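Local structure of protein Dok-7 (Mus musculus, 3ML4) at residues A8-G13 against T106-A111; D38-L43 against E64-L69; L112-R117 against S208-P213; L135-D140 against F198-I203. The protein activates the receptor tyrosine kinase MuSK as a dimeric cytoplasmic adaptor in neuromuscular synapse formation, and binds phosphoinositides through its PH domain. One frame throughout, in Å; residues are numbered along the deposited sequence.

Contact 1 (A8-G13 against T106-A111); sequences AALVEG and TRIRYA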
# COMPACT_ATOMS: atom_id res chain seq x y z
N ALA B 8 2.27 -7.04 16.81
CA ALA B 8 1.16 -6.10 16.91
C ALA B 8 -0.05 -6.56 16.11
O ALA B 8 0.05 -7.41 15.23
CB ALA B 8 1.60 -4.72 16.45
N ALA B 9 -1.20 -5.99 16.45
CA ALA B 9 -2.45 -6.25 15.76
C ALA B 9 -3.17 -4.93 15.55
O ALA B 9 -3.05 -4.03 16.38
CB ALA B 9 -3.30 -7.19 16.58
N LEU B 10 -3.90 -4.80 14.45
CA LEU B 10 -4.81 -3.65 14.32
C LEU B 10 -6.08 -3.90 15.14
O LEU B 10 -6.60 -2.99 15.77
CB LEU B 10 -5.09 -3.24 12.87
CG LEU B 10 -5.86 -4.08 11.85
CD1 LEU B 10 -7.35 -3.92 12.03
CD2 LEU B 10 -5.48 -3.63 10.46
N VAL B 11 -6.54 -5.15 15.13
CA VAL B 11 -7.57 -5.63 16.07
C VAL B 11 -7.34 -7.08 16.44
O VAL B 11 -6.83 -7.87 15.64
CB VAL B 11 -9.03 -5.52 15.54
CG1 VAL B 11 -9.59 -4.13 15.75
CG2 VAL B 11 -9.15 -6.00 14.08
N GLU B 12 -7.73 -7.41 17.66
CA GLU B 12 -7.74 -8.79 18.12
C GLU B 12 -8.86 -8.98 19.13
O GLU B 12 -9.24 -8.05 19.83
CB GLU B 12 -6.39 -9.19 18.73
CG GLU B 12 -5.85 -8.23 19.78
CD GLU B 12 -4.64 -8.78 20.51
OE1 GLU B 12 -4.58 -10.01 20.72
OE2 GLU B 12 -3.76 -7.98 20.88
N GLY B 13 -9.39 -10.20 19.18
CA GLY B 13 -10.49 -10.52 20.08
C GLY B 13 -11.09 -11.87 19.80
O GLY B 13 -10.60 -12.62 18.95
N THR B 106 -14.98 -0.32 11.71
CA THR B 106 -14.42 1.04 11.71
C THR B 106 -12.89 1.03 11.72
O THR B 106 -12.26 1.81 10.99
CB THR B 106 -14.96 1.87 12.90
OG1 THR B 106 -16.38 1.73 12.99
CG2 THR B 106 -14.60 3.35 12.75
N ARG B 107 -12.30 0.16 12.53
CA ARG B 107 -10.84 0.07 12.66
C ARG B 107 -10.20 -0.47 11.37
O ARG B 107 -9.25 0.11 10.86
CB ARG B 107 -10.45 -0.77 13.89
CG ARG B 107 -8.96 -0.77 14.27
CD ARG B 107 -8.48 0.54 14.90
NE ARG B 107 -7.88 1.41 13.88
CZ ARG B 107 -6.58 1.50 13.64
NH1 ARG B 107 -5.70 0.80 14.35
NH2 ARG B 107 -6.14 2.30 12.68
N ILE B 108 -10.75 -1.58 10.85
CA ILE B 108 -10.26 -2.19 9.61
C ILE B 108 -10.38 -1.25 8.40
O ILE B 108 -9.44 -1.14 7.61
CB ILE B 108 -10.94 -3.55 9.32
CG1 ILE B 108 -10.65 -4.55 10.44
CG2 ILE B 108 -10.48 -4.11 7.97
CD1 ILE B 108 -11.47 -5.83 10.40
N ARG B 109 -11.52 -0.58 8.27
CA ARG B 109 -11.73 0.41 7.20
C ARG B 109 -10.63 1.46 7.12
O ARG B 109 -10.01 1.63 6.07
CB ARG B 109 -13.08 1.11 7.36
CG ARG B 109 -14.16 0.48 6.55
CD ARG B 109 -15.46 1.26 6.65
NE ARG B 109 -16.14 1.19 5.36
CZ ARG B 109 -16.94 0.21 4.97
NH1 ARG B 109 -17.23 -0.81 5.78
NH2 ARG B 109 -17.48 0.26 3.77
N TYR B 110 -10.40 2.16 8.23
CA TYR B 110 -9.40 3.22 8.28
C TYR B 110 -8.02 2.70 7.94
O TYR B 110 -7.29 3.32 7.16
CB TYR B 110 -9.40 3.87 9.66
CG TYR B 110 -8.34 4.93 9.83
CD1 TYR B 110 -8.60 6.25 9.47
CD2 TYR B 110 -7.08 4.62 10.34
CE1 TYR B 110 -7.63 7.24 9.62
CE2 TYR B 110 -6.11 5.60 10.49
CZ TYR B 110 -6.40 6.90 10.13
OH TYR B 110 -5.43 7.88 10.28
N ALA B 111 -7.67 1.55 8.51
CA ALA B 111 -6.36 0.94 8.31
C ALA B 111 -6.04 0.59 6.86
O ALA B 111 -4.90 0.69 6.43
CB ALA B 111 -6.21 -0.28 9.19

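Contact 2 (D38-L43 against E64-L69); sequences DCLLML and EDICGL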
# COMPACT_ATOMS: atom_id res chain seq x y z
N ASP B 38 -2.56 -3.52 1.16
CA ASP B 38 -3.98 -3.71 0.84
C ASP B 38 -4.44 -5.05 1.42
O ASP B 38 -5.62 -5.40 1.36
CB ASP B 38 -4.20 -3.70 -0.68
CG ASP B 38 -4.47 -2.31 -1.22
OD1 ASP B 38 -5.38 -1.63 -0.70
OD2 ASP B 38 -3.78 -1.89 -2.18
N CYS B 39 -3.48 -5.79 1.97
CA CYS B 39 -3.72 -7.14 2.47
C CYS B 39 -4.00 -7.16 3.96
O CYS B 39 -3.72 -6.19 4.68
CB CYS B 39 -2.52 -8.04 2.18
SG CYS B 39 -1.87 -7.90 0.51
N LEU B 40 -4.55 -8.27 4.43
CA LEU B 40 -4.66 -8.55 5.84
C LEU B 40 -4.10 -9.93 6.16
O LEU B 40 -4.43 -10.91 5.50
CB LEU B 40 -6.11 -8.43 6.32
CG LEU B 40 -6.64 -7.03 6.61
CD1 LEU B 40 -8.15 -7.08 6.80
CD2 LEU B 40 -5.95 -6.41 7.83
N LEU B 41 -3.23 -9.98 7.17
CA LEU B 41 -2.77 -11.24 7.71
C LEU B 41 -3.70 -11.68 8.83
O LEU B 41 -3.94 -10.93 9.79
CB LEU B 41 -1.33 -11.11 8.22
CG LEU B 41 -0.63 -12.36 8.78
CD1 LEU B 41 -0.42 -13.42 7.70
CD2 LEU B 41 0.70 -11.99 9.41
N MSE B 42 -4.24 -12.88 8.68
CA MSE B 42 -5.07 -13.49 9.71
C MSE B 42 -4.19 -14.39 10.55
O MSE B 42 -3.52 -15.28 10.02
CB MSE B 42 -6.20 -14.30 9.08
CG MSE B 42 -6.99 -13.58 8.00
SE MSE B 42 -8.74 -14.41 7.68
CE MSE B 42 -9.64 -13.82 9.31
N LEU B 43 -4.17 -14.15 11.85
CA LEU B 43 -3.45 -15.02 12.78
C LEU B 43 -4.43 -15.61 13.80
O LEU B 43 -5.00 -14.88 14.61
CB LEU B 43 -2.31 -14.26 13.48
CG LEU B 43 -1.17 -13.71 12.61
CD1 LEU B 43 -0.17 -12.94 13.47
CD2 LEU B 43 -0.45 -14.80 11.81
N GLU B 64 -5.27 -11.11 0.00
CA GLU B 64 -4.50 -10.19 -0.83
C GLU B 64 -5.30 -9.54 -1.97
O GLU B 64 -4.73 -8.91 -2.86
CB GLU B 64 -3.21 -10.86 -1.33
CG GLU B 64 -3.34 -12.34 -1.71
CD GLU B 64 -2.11 -13.17 -1.34
OE1 GLU B 64 -0.97 -12.78 -1.72
OE2 GLU B 64 -2.28 -14.21 -0.67
N ASP B 65 -6.62 -9.69 -1.92
CA ASP B 65 -7.52 -9.19 -2.96
C ASP B 65 -8.82 -8.63 -2.38
O ASP B 65 -9.90 -8.84 -2.94
CB ASP B 65 -7.80 -10.30 -3.99
CG ASP B 65 -8.29 -11.60 -3.34
OD1 ASP B 65 -7.94 -11.88 -2.17
OD2 ASP B 65 -9.03 -12.35 -4.03
N ILE B 66 -8.69 -7.90 -1.28
CA ILE B 66 -9.82 -7.29 -0.58
C ILE B 66 -10.48 -6.18 -1.41
O ILE B 66 -9.80 -5.29 -1.92
CB ILE B 66 -9.38 -6.73 0.80
CG1 ILE B 66 -8.75 -7.84 1.65
CG2 ILE B 66 -10.56 -6.08 1.52
CD1 ILE B 66 -8.09 -7.37 2.93
N CYS B 67 -11.81 -6.26 -1.53
CA CYS B 67 -12.64 -5.32 -2.30
C CYS B 67 -13.48 -4.38 -1.44
O CYS B 67 -13.94 -3.34 -1.92
CB CYS B 67 -13.63 -6.08 -3.18
SG CYS B 67 -12.88 -7.19 -4.31
N GLY B 68 -13.71 -4.77 -0.19
CA GLY B 68 -14.54 -3.98 0.71
C GLY B 68 -14.96 -4.71 1.97
O GLY B 68 -14.75 -5.91 2.11
N LEU B 69 -15.56 -3.94 2.88
CA LEU B 69 -16.11 -4.47 4.12
C LEU B 69 -17.59 -4.17 4.23
O LEU B 69 -18.06 -3.14 3.74
CB LEU B 69 -15.37 -3.90 5.32
CG LEU B 69 -14.14 -4.70 5.76
CD1 LEU B 69 -12.89 -4.22 5.04
CD2 LEU B 69 -13.98 -4.57 7.25

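Contact 3 (L112-R117 against S208-P213); sequences LGEVHR and SPTKGP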
# COMPACT_ATOMS: atom_id res chain seq x y z
N LEU B 112 -7.06 0.18 6.11
CA LEU B 112 -6.85 -0.25 4.71
C LEU B 112 -6.71 0.91 3.71
O LEU B 112 -6.34 0.69 2.56
CB LEU B 112 -7.92 -1.25 4.27
CG LEU B 112 -7.89 -2.63 4.94
CD1 LEU B 112 -9.08 -3.48 4.50
CD2 LEU B 112 -6.56 -3.37 4.69
N GLY B 113 -7.01 2.13 4.16
CA GLY B 113 -6.83 3.32 3.34
C GLY B 113 -8.13 4.05 3.09
O GLY B 113 -8.67 4.70 3.99
N GLU B 114 -8.64 3.95 1.87
CA GLU B 114 -9.95 4.50 1.54
C GLU B 114 -10.90 3.39 1.12
O GLU B 114 -10.87 2.93 -0.03
CB GLU B 114 -9.84 5.60 0.47
CG GLU B 114 -9.07 6.85 0.93
CD GLU B 114 -9.78 7.64 2.02
OE1 GLU B 114 -11.03 7.61 2.11
OE2 GLU B 114 -9.08 8.31 2.81
N VAL B 115 -11.72 2.95 2.07
CA VAL B 115 -12.67 1.86 1.85
C VAL B 115 -14.06 2.24 2.36
O VAL B 115 -14.28 2.40 3.57
CB VAL B 115 -12.14 0.48 2.38
CG1 VAL B 115 -11.14 0.65 3.50
CG2 VAL B 115 -13.28 -0.47 2.78
N HIS B 116 -14.96 2.41 1.40
CA HIS B 116 -16.29 2.96 1.61
C HIS B 116 -17.32 2.05 0.95
O HIS B 116 -17.01 1.34 0.00
CB HIS B 116 -16.38 4.35 0.97
CG HIS B 116 -15.37 5.33 1.49
ND1 HIS B 116 -15.72 6.42 2.26
CD2 HIS B 116 -14.03 5.40 1.33
CE1 HIS B 116 -14.63 7.10 2.57
NE2 HIS B 116 -13.59 6.50 2.01
N ARG B 117 -18.55 2.09 1.46
CA ARG B 117 -19.61 1.29 0.88
C ARG B 117 -20.92 2.06 0.86
O ARG B 117 -21.22 2.81 1.79
CB ARG B 117 -19.76 -0.04 1.63
CG ARG B 117 -20.75 -0.02 2.77
CD ARG B 117 -20.73 -1.28 3.58
NE ARG B 117 -20.09 -1.05 4.87
CZ ARG B 117 -20.71 -0.55 5.93
NH1 ARG B 117 -22.01 -0.25 5.86
NH2 ARG B 117 -20.04 -0.35 7.06
N SER B 208 -7.52 12.26 -0.22
CA SER B 208 -8.43 11.55 0.65
C SER B 208 -9.34 12.60 1.25
O SER B 208 -8.85 13.60 1.76
CB SER B 208 -7.65 10.84 1.76
OG SER B 208 -8.43 10.69 2.94
N PRO B 209 -10.67 12.39 1.18
CA PRO B 209 -11.58 13.43 1.66
C PRO B 209 -11.28 13.79 3.10
O PRO B 209 -11.45 14.94 3.51
CB PRO B 209 -12.96 12.76 1.56
CG PRO B 209 -12.80 11.75 0.47
CD PRO B 209 -11.41 11.22 0.67
N THR B 210 -10.80 12.81 3.85
CA THR B 210 -10.57 12.96 5.27
C THR B 210 -9.11 13.32 5.58
O THR B 210 -8.85 14.18 6.40
CB THR B 210 -11.08 11.70 6.04
OG1 THR B 210 -11.42 12.04 7.38
CG2 THR B 210 -10.08 10.56 6.02
N LYS B 211 -8.16 12.69 4.89
CA LYS B 211 -6.73 12.85 5.20
C LYS B 211 -5.98 13.87 4.33
O LYS B 211 -4.82 14.18 4.60
CB LYS B 211 -6.01 11.49 5.15
CG LYS B 211 -6.43 10.53 6.23
CD LYS B 211 -5.51 9.33 6.31
CE LYS B 211 -6.08 8.14 5.58
NZ LYS B 211 -7.17 7.47 6.35
N GLY B 212 -6.64 14.40 3.31
CA GLY B 212 -5.95 15.22 2.32
C GLY B 212 -5.07 14.33 1.46
O GLY B 212 -5.28 13.11 1.42
N PRO B 213 -4.07 14.93 0.78
CA PRO B 213 -3.17 14.21 -0.14
C PRO B 213 -2.59 12.93 0.45
O PRO B 213 -2.23 12.91 1.63
CB PRO B 213 -2.05 15.22 -0.40
CG PRO B 213 -2.70 16.55 -0.22
CD PRO B 213 -3.74 16.36 0.86
O HOH W 1 -11.89 9.59 3.53

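Contact 4 (L135-D140 against F198-I203); sequences LHLCND and FLFDCI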
# COMPACT_ATOMS: atom_id res chain seq x y z
N LEU B 135 -22.23 -0.93 -3.37
CA LEU B 135 -21.07 -0.46 -4.11
C LEU B 135 -19.90 -0.22 -3.17
O LEU B 135 -20.03 0.50 -2.18
CB LEU B 135 -21.39 0.83 -4.88
CG LEU B 135 -20.27 1.36 -5.78
CD1 LEU B 135 -20.15 0.56 -7.08
CD2 LEU B 135 -20.47 2.84 -6.08
N HIS B 136 -18.76 -0.84 -3.48
CA HIS B 136 -17.55 -0.67 -2.67
C HIS B 136 -16.42 0.04 -3.41
O HIS B 136 -16.06 -0.34 -4.53
CB HIS B 136 -17.03 -2.02 -2.16
CG HIS B 136 -17.98 -2.73 -1.26
ND1 HIS B 136 -17.90 -2.66 0.11
CD2 HIS B 136 -19.04 -3.54 -1.53
CE1 HIS B 136 -18.87 -3.38 0.65
NE2 HIS B 136 -19.57 -3.93 -0.32
N LEU B 137 -15.88 1.07 -2.79
CA LEU B 137 -14.64 1.67 -3.27
C LEU B 137 -13.52 1.20 -2.36
O LEU B 137 -13.55 1.44 -1.15
CB LEU B 137 -14.74 3.19 -3.30
CG LEU B 137 -13.53 3.94 -3.86
CD1 LEU B 137 -13.96 5.04 -4.82
CD2 LEU B 137 -12.69 4.52 -2.73
N CYS B 138 -12.56 0.48 -2.94
CA CYS B 138 -11.38 0.03 -2.20
C CYS B 138 -10.11 0.58 -2.83
O CYS B 138 -9.50 -0.05 -3.69
CB CYS B 138 -11.33 -1.50 -2.14
SG CYS B 138 -10.14 -2.13 -0.93
N ASN B 139 -9.72 1.78 -2.38
CA ASN B 139 -8.58 2.52 -2.91
C ASN B 139 -8.63 2.72 -4.43
O ASN B 139 -9.29 3.63 -4.91
CB ASN B 139 -7.24 1.90 -2.46
CG ASN B 139 -7.12 1.79 -0.94
OD1 ASN B 139 -7.11 2.80 -0.23
ND2 ASN B 139 -7.02 0.57 -0.45
N ASP B 140 -7.93 1.88 -5.17
CA ASP B 140 -7.80 2.03 -6.62
C ASP B 140 -8.84 1.22 -7.41
O ASP B 140 -8.91 1.33 -8.64
CB ASP B 140 -6.37 1.69 -7.08
CG ASP B 140 -5.70 0.61 -6.22
OD1 ASP B 140 -4.45 0.62 -6.11
OD2 ASP B 140 -6.41 -0.24 -5.64
N PHE B 198 -18.27 13.00 -5.03
CA PHE B 198 -17.24 13.74 -4.33
C PHE B 198 -16.09 12.83 -3.89
O PHE B 198 -14.92 13.22 -3.95
CB PHE B 198 -17.83 14.47 -3.12
CG PHE B 198 -16.80 15.00 -2.18
CD1 PHE B 198 -16.05 16.13 -2.51
CD2 PHE B 198 -16.57 14.37 -0.96
CE1 PHE B 198 -15.09 16.62 -1.63
CE2 PHE B 198 -15.62 14.86 -0.07
CZ PHE B 198 -14.87 15.98 -0.41
N LEU B 199 -16.43 11.63 -3.44
CA LEU B 199 -15.44 10.62 -3.11
C LEU B 199 -14.59 10.30 -4.34
O LEU B 199 -13.36 10.26 -4.28
CB LEU B 199 -16.13 9.35 -2.61
CG LEU B 199 -15.29 8.40 -1.76
CD1 LEU B 199 -15.40 8.82 -0.32
CD2 LEU B 199 -15.78 6.97 -1.94
N PHE B 200 -15.28 10.09 -5.46
CA PHE B 200 -14.65 9.85 -6.76
C PHE B 200 -13.74 11.00 -7.17
O PHE B 200 -12.59 10.78 -7.56
CB PHE B 200 -15.73 9.60 -7.82
CG PHE B 200 -16.17 8.16 -7.94
CD1 PHE B 200 -16.36 7.36 -6.81
CD2 PHE B 200 -16.43 7.61 -9.19
CE1 PHE B 200 -16.78 6.03 -6.92
CE2 PHE B 200 -16.85 6.29 -9.32
CZ PHE B 200 -17.03 5.50 -8.18
N ASP B 201 -14.25 12.23 -7.07
CA ASP B 201 -13.48 13.43 -7.40
C ASP B 201 -12.18 13.53 -6.60
O ASP B 201 -11.14 13.94 -7.14
CB ASP B 201 -14.32 14.69 -7.14
CG ASP B 201 -15.45 14.86 -8.15
OD1 ASP B 201 -15.40 14.24 -9.24
OD2 ASP B 201 -16.39 15.61 -7.84
N CYS B 202 -12.26 13.17 -5.33
CA CYS B 202 -11.12 13.26 -4.44
C CYS B 202 -10.07 12.21 -4.78
O CYS B 202 -8.90 12.56 -4.99
CB CYS B 202 -11.57 13.14 -2.99
SG CYS B 202 -12.39 14.61 -2.36
N ILE B 203 -10.47 10.94 -4.86
CA ILE B 203 -9.52 9.84 -5.07
C ILE B 203 -8.73 9.97 -6.38
O ILE B 203 -7.50 9.87 -6.38
CB ILE B 203 -10.19 8.42 -4.92
CG1 ILE B 203 -10.19 7.95 -3.47
CG2 ILE B 203 -9.41 7.37 -5.69
CD1 ILE B 203 -11.06 8.74 -2.50

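Contact 1 (A8-G13 against T106-A111)
Arg107 meets Leu10 and Val11 with its hydrocarbon stem instead of its charge: CG lies 3.6 Å from the backbone O of Leu10 and 3.7 Å from Val11 CG1. The stem and the valine slide past one another in opposite directions. With CG set opposite the backbone N (chi1 -171°) and the chain bent at its next two bonds, the guanidinium folds back beside Tyr110, whose CD2 lies at its edge in the plane of the group. An arginine suits this margin, since its methylenes can pack while its head stays near the partly exposed surface. Shortening the side chain to an alanine would probably leave Val11 CG1 and the Leu10 carbonyl without much of their cover on this side. Deeper in, Leu10 forks over the helix. Its CG stands between the backbone N and the carbonyl carbon (chi1 67°), from where CD1 reaches Ile108 CG1 at 3.7 Å and CD2 reaches Ala111 CB, also at 3.7 Å. A small residue at Ala111 lets the leucine come close to the helix, while branched Ile108 crosses it at about a right angle. The contact thus joins the start of strand 11-17, bulged at Leu10 and Val11 against Leu30 of strand 24-31, to the C-terminal helix 98-112 of the PH domain; Leu10 and Ile108 also both pack on Leu40 of strand 40-45.

Contact 2 (D38-L43 against E64-L69)
The flat carboxylates of Asp38 and Glu64 stay off the contact surface that their residues share with Ile66 and Cys39. Asp38 touches through its backbone carbonyl, whose O lies 3.5 Å from Ile66 CD1. Glu64 offers its CB, 3.7 Å from Cys39 SG, while its carboxylate turns outward, as befits a charged residue at an exposed turn. The thiol gets there because SG lies opposite the carbonyl carbon and beside the backbone N (chi1 -46°); a small, weakly polar cysteine suits a place where the two backbones come close, with CA atoms of Cys39 and Glu64 only 4.6 Å apart. On the buried side, Leu40 and Ile66 cross at about a right angle, CD1 to CD1 at 3.9 Å. The isoleucine extends its CG1 branch toward 38-43, so a single methyl serves both Leu40 and the Asp38 carbonyl. Helix 98-112 packs on this apolar patch through Ile108, which touches Leu40. Leu63 bonds to Leu40 and Asp65 to Leu87, on the far side, and a classic beta bulge at Cys67 and Gly68 faces Ile85 of strand 81-86. A bulged strand in an antiparallel sheet capped by a C-terminal helix fits the PH fold.

Contact 3 (L112-R117 against S208-P213)
Glu114 holds the tight part of this contact, and Lys211 and Thr210 form its looser, exposed side. The buried carboxylate accepts a hydrogen bond at OE2 from Ser208 OG, 2.5 Å away, a length too short to be read closely at this resolution. Its other oxygen, OE1, takes a nearly straight bond from His116 NE2 (2.8 Å, 171°), with the acceptor in the imidazole plane, and a further bond from a water. Ser208 is itself fixed: in an ST motif its OG accepts from the backbone N of Lys211 at 2.8 Å, consistent with the hydroxyl donating to the glutamate. Pro209, turned toward Glu114, brings CD to 3.9 Å from OE1 and rests its ring on helix 193-203. Farther out, Lys211 curls over with NZ 4.1 Å from Glu114 OE2, beyond a salt bridge, and Thr210 brings its CG2 methyl to a similar range and its backbone N to the same water, weakly. Gly113, whose O lies 3.9 Å from Lys211 NZ, has a positive phi (119°) at which a CB would strike the preceding carbonyl. A glutamine in place of Glu114 would probably leave either Ser208 OG or His116 NE2 facing an amide NH2, without its acceptor. With three donors on it, the carboxylate is likely to be ionised and would favour a protonated His116; through Glu114 the PH-PTB junction is tied to the C-terminal hairpin by polar bonds.

Contact 4 (L135-D140 against F198-I203)
Asn139, whose backbone O lies 3.8 Å from Ile203 CG2, has its side-chain amide gripped at both ends from elsewhere: OD1 accepts from the backbone N of Glu114 and ND2 donates to the carbonyl of Leu112. This is the PTB version of the PH-like fold, in which a C-terminal helix lies against a bent antiparallel sheet. Here the segment axes of strand 135-138 and helix 198-203 run 11.3 Å apart and nearly parallel, at 19°. Asparagine tolerates the positive phi (54°) of the turn that links strands 133-138 and 141-146. Leucine does the work in between. Leu137 sets CG opposite its backbone N (chi1 -177°), which sends its methyls toward the helix. It meets Leu199 tip to tip, CD1 to CD2 at 3.9 Å, and slides past Phe200 in the opposite direction, with CD1 3.7 Å from CE1. The Phe200 ring also has edge-to-face partners in Tyr164 and Phe171, an aromatic cluster that suits a large flat residue. On its outer side the helix faces the bound peptide, to which Asp201 OD1 hydrogen-bonds. The second Leu137 methyl completes the row: CD2 stands 4.3 Å from Ile203 CG1.

Overall arrangement
Contacts 1 and 2 build the PH half, their centres 11 Å apart, with contact 2 nested in the loop that contact 1 closes; contacts 3 and 4, 8 Å apart, do the same for the PTB half. Contacts 1 and 4, about 21 Å apart between centres, do not touch. The halves meet at several points, among them Leu69, whose O takes weak bonds from Arg109 of contact 1 and Arg117 of contact 3, while Leu112 packs on Leu69. Both halves also reach bound MuSK peptide, the helix of contact 4 through Asp201 and the strand of contact 2 through Leu41 and Leu43. The second subunit touches all four contacts, in keeping with the dimer that brings two MuSK molecules together.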